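Local coordinates for reticulocyte binding protein (Streptococcus agalactiae COH1, PDB 3FAW) that is a cell-wall-anchored group B streptococcal pullulanase that probably hydrolyses alpha-1,6 glucosidic branch points in pullulan and related alpha-glucans, at residues 341-344 with 345-349; 665-668 with 669-672. All coordinates share one frame; numbering follows the deposited sequence.

Along the chain the first turn reached is contact 1, residues 341-349, in the long loop between strand 312-315 and helix 367-381 of the parallel barrel. Its bonds, from N343 to G345 and D347, brace a local bend in that loop. Some three hundred residues later, contact 2 closes the single turn of helix 668-671, beyond strand 658-660. The two are in series, neither nested nor crossed, with centres about 14 Å apart. One calcium ion joins them: Y342 of contact 1 and D665 of contact 2 both bind it, and four of its waters are common to both. The Y342 ring also packs against D668 and N671, fastening the barrel loop to the later helix.

Contact 1 of 2, residues 341-344 with 345-349; sequences NYNW and GYDPQ. With CA (calcium ion), chain D.
N343 turns its side-chain amide forward along the chain and bonds to G345 through OD1 and to D347 through ND2. Its OD1 accepts from the backbone N of G345 at 3.0 Å, which makes an Asx turn, although the donor stands 51° out of the carbonyl plane, above it and not on a lone pair. Its ND2 donates to OD2 of D347 over 3.1 Å; that oxygen lies nearly in the plane of the amide and accepts on its anti lone pair. CG anti to the backbone N (chi1 -164°) sets the amide beside the N-H of G345; asparagine suits the place because it offers an acceptor and a donor on one short flat group. Y323 O takes a further bond from ND2, and this helps to fix which way the amide is flipped. Water 2 gives a hydrogen to N343 OD1 at 2.8 Å and receives one from Y346 N at 3.1 Å, bridging the next step of the backbone. The chain can bend here because G345 has phi 118°, where a side chain would jam against the carbonyl oxygen of W344.

On the apolar side, CB of W344 rests 3.6 Å from CD2 of Y346, whose hydroxyl is hydrogen-bonded to D389. Just upstream, Y342 O binds the calcium ion at 2.3 Å, a site completed by N340 O, D665 OD1 and four waters.

The run from Y342 to P348 reads YNWGYDP, the signature sequence of type I pullulanases. It lies in the loop between strand 312-315 and helix 367-381 of the alpha-amylase-type barrel, with Y342 stacked on H274 just beyond strand 269-273, W344 edge-to-face with H573, and Y346 reaching D389 on strand 385-390.

Contact 2 of 2, residues 665-668 with 669-672; sequences DSSD and AINH. With CA (calcium ion), chain D.
N671 N donates to S667 O at 2.9 Å, and H672 N to D668 O, also at 2.9 Å; these backbone bonds build the one turn of helix 668-671. I670 N adds a weak bond to S667 O. The helix start is marked by S667, its N-cap: OG, held between the backbone N and the carbonyl carbon (chi1 66°), accepts weakly from I670 N at 3.4 Å. Serine suits an N-cap because its short hydroxyl can fold back onto the first turn, and here OG is also hydrogen-bonded to A334 O.

Among the side-chain bonds, N671 ND2 reaches back to S666 O in a weak bond of 3.2 Å, while its OD1 pairs with S663 OG. D668 points its carboxylate off the helix into a salt bridge with R276.

Van der Waals contact is slight: CB of S666 meets CG2 of I670 at 3.7 Å, and both side chains lean on I660 of strand 658-660. The H672 ring turns its edge to D668 O, CD2 lying 3.1 Å from that oxygen. In the metal site, D665 OD1 binds the calcium ion at 2.4 Å, and its other oxygen, OD2, is hydrogen-bonded to D339 N.

Contact 1 of 2, residues 341-344 with 345-349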
# COMPACT_ATOMS: atom_id res chain seq x y z
N ASN A 341 -19.25 -8.13 -3.88
CA ASN A 341 -19.22 -6.89 -3.10
C ASN A 341 -17.87 -6.70 -2.41
O ASN A 341 -17.48 -5.57 -2.07
CB ASN A 341 -20.35 -6.88 -2.06
CG ASN A 341 -20.57 -5.51 -1.44
OD1 ASN A 341 -20.51 -4.47 -2.26
ND2 ASN A 341 -20.80 -5.38 -0.24
N TYR A 342 -17.17 -7.81 -2.19
CA TYR A 342 -15.80 -7.81 -1.71
C TYR A 342 -14.89 -6.85 -2.50
O TYR A 342 -15.02 -6.73 -3.71
CB TYR A 342 -15.21 -9.22 -1.80
CG TYR A 342 -13.84 -9.32 -1.20
CD1 TYR A 342 -13.68 -9.57 0.15
CD2 TYR A 342 -12.69 -9.13 -1.97
CE1 TYR A 342 -12.43 -9.66 0.72
CE2 TYR A 342 -11.43 -9.21 -1.41
CZ TYR A 342 -11.31 -9.47 -0.06
OH TYR A 342 -10.07 -9.55 0.51
N ASN A 343 -13.98 -6.20 -1.80
CA ASN A 343 -13.01 -5.30 -2.42
C ASN A 343 -11.80 -5.17 -1.51
O ASN A 343 -11.96 -4.92 -0.32
CB ASN A 343 -13.66 -3.93 -2.66
CG ASN A 343 -12.89 -3.05 -3.64
OD1 ASN A 343 -11.68 -3.21 -3.84
ND2 ASN A 343 -13.59 -2.11 -4.25
N TRP A 344 -10.59 -5.34 -2.06
CA TRP A 344 -9.36 -5.11 -1.30
C TRP A 344 -9.30 -3.66 -0.81
O TRP A 344 -8.88 -3.40 0.31
CB TRP A 344 -8.09 -5.40 -2.12
CG TRP A 344 -7.69 -6.84 -2.22
CD1 TRP A 344 -8.05 -7.86 -1.38
CD2 TRP A 344 -6.81 -7.42 -3.19
NE1 TRP A 344 -7.48 -9.04 -1.79
CE2 TRP A 344 -6.71 -8.80 -2.90
CE3 TRP A 344 -6.12 -6.91 -4.30
CZ2 TRP A 344 -5.94 -9.67 -3.67
CZ3 TRP A 344 -5.35 -7.78 -5.06
CH2 TRP A 344 -5.27 -9.14 -4.75
N GLY A 345 -9.69 -2.74 -1.69
CA GLY A 345 -9.76 -1.32 -1.36
C GLY A 345 -8.85 -0.40 -2.17
O GLY A 345 -8.65 0.75 -1.78
N TYR A 346 -8.34 -0.88 -3.30
CA TYR A 346 -7.43 -0.09 -4.14
C TYR A 346 -8.19 0.70 -5.21
O TYR A 346 -7.73 0.83 -6.34
CB TYR A 346 -6.34 -0.99 -4.74
CG TYR A 346 -5.50 -1.65 -3.68
CD1 TYR A 346 -4.55 -0.92 -2.97
CD2 TYR A 346 -5.69 -2.99 -3.34
CE1 TYR A 346 -3.79 -1.52 -1.98
CE2 TYR A 346 -4.93 -3.59 -2.34
CZ TYR A 346 -3.98 -2.85 -1.67
OH TYR A 346 -3.24 -3.44 -0.68
N ASP A 347 -9.34 1.25 -4.82
CA ASP A 347 -10.14 2.16 -5.64
C ASP A 347 -10.47 3.41 -4.81
O ASP A 347 -11.63 3.61 -4.42
CB ASP A 347 -11.43 1.47 -6.09
CG ASP A 347 -11.17 0.14 -6.78
OD1 ASP A 347 -10.37 0.10 -7.73
OD2 ASP A 347 -11.78 -0.87 -6.37
N PRO A 348 -9.46 4.24 -4.51
CA PRO A 348 -9.60 5.31 -3.52
C PRO A 348 -10.65 6.38 -3.82
O PRO A 348 -10.67 6.96 -4.92
CB PRO A 348 -8.20 5.92 -3.48
CG PRO A 348 -7.32 4.82 -3.92
CD PRO A 348 -8.08 4.22 -5.04
N GLN A 349 -11.51 6.63 -2.83
CA GLN A 349 -12.46 7.73 -2.87
C GLN A 349 -12.04 8.88 -1.94
O GLN A 349 -12.15 10.05 -2.31
CB GLN A 349 -13.85 7.22 -2.50
CG GLN A 349 -14.92 8.29 -2.52
CD GLN A 349 -16.31 7.73 -2.44
OE1 GLN A 349 -17.19 8.23 -3.29
NE2 GLN A 349 -16.60 6.85 -1.63
CA CA D . -15.73 -6.05 -5.81
O HOH W 1 -16.83 -4.36 -4.39
O HOH W 2 -9.13 -3.33 -4.95
O HOH W 3 -17.89 -5.79 -7.42
O HOH W 4 -15.36 -3.87 -7.09
O HOH W 5 -13.32 -5.97 -5.87

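Contact 2 of 2, residues 665-668 with 669-672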
# COMPACT_ATOMS: atom_id res chain seq x y z
N ASP A 665 -11.48 -9.20 -6.40
CA ASP A 665 -12.93 -9.21 -6.64
C ASP A 665 -13.51 -10.63 -6.44
O ASP A 665 -14.49 -11.01 -7.08
CB ASP A 665 -13.21 -8.70 -8.07
CG ASP A 665 -14.66 -8.26 -8.29
OD1 ASP A 665 -15.34 -7.84 -7.32
OD2 ASP A 665 -15.12 -8.31 -9.45
N SER A 666 -12.88 -11.40 -5.55
CA SER A 666 -13.28 -12.77 -5.27
C SER A 666 -14.17 -12.83 -4.03
O SER A 666 -14.18 -11.90 -3.22
CB SER A 666 -12.05 -13.67 -5.06
OG SER A 666 -11.33 -13.86 -6.26
N SER A 667 -14.89 -13.94 -3.89
CA SER A 667 -15.84 -14.12 -2.80
C SER A 667 -15.16 -14.31 -1.45
O SER A 667 -13.94 -14.53 -1.38
CB SER A 667 -16.73 -15.32 -3.08
OG SER A 667 -15.98 -16.52 -3.07
N ASP A 668 -15.96 -14.25 -0.39
CA ASP A 668 -15.49 -14.61 0.95
C ASP A 668 -15.05 -16.06 1.02
O ASP A 668 -14.14 -16.39 1.78
CB ASP A 668 -16.59 -14.36 1.99
CG ASP A 668 -16.84 -12.88 2.21
OD1 ASP A 668 -15.87 -12.12 2.35
OD2 ASP A 668 -18.02 -12.49 2.25
N ALA A 669 -15.70 -16.93 0.24
CA ALA A 669 -15.29 -18.34 0.13
C ALA A 669 -13.82 -18.47 -0.26
O ALA A 669 -13.09 -19.31 0.28
CB ALA A 669 -16.18 -19.07 -0.87
N ILE A 670 -13.39 -17.64 -1.21
CA ILE A 670 -11.99 -17.59 -1.64
C ILE A 670 -11.11 -16.88 -0.62
O ILE A 670 -10.02 -17.35 -0.30
CB ILE A 670 -11.85 -16.87 -3.01
CG1 ILE A 670 -12.38 -17.74 -4.14
CG2 ILE A 670 -10.39 -16.48 -3.27
CD1 ILE A 670 -11.49 -18.93 -4.47
N ASN A 671 -11.59 -15.74 -0.12
CA ASN A 671 -10.74 -14.78 0.60
C ASN A 671 -10.64 -14.93 2.12
O ASN A 671 -9.80 -14.27 2.74
CB ASN A 671 -11.19 -13.34 0.27
CG ASN A 671 -10.62 -12.84 -1.04
OD1 ASN A 671 -9.31 -12.98 -1.21
ND2 ASN A 671 -11.35 -12.32 -1.89
N HIS A 672 -11.48 -15.77 2.72
CA HIS A 672 -11.52 -15.86 4.18
C HIS A 672 -10.27 -16.52 4.78
O HIS A 672 -9.67 -17.41 4.18
CB HIS A 672 -12.80 -16.58 4.68
CG HIS A 672 -12.80 -18.06 4.46
ND1 HIS A 672 -12.41 -18.96 5.43
CD2 HIS A 672 -13.17 -18.81 3.39
CE1 HIS A 672 -12.52 -20.19 4.96
NE2 HIS A 672 -12.98 -20.13 3.73
CA CA D . -15.73 -6.05 -5.81
O HOH W 1 -16.83 -4.36 -4.39
O HOH W 3 -17.89 -5.79 -7.42
O HOH W 4 -15.36 -3.87 -7.09
O HOH W 5 -13.32 -5.97 -5.87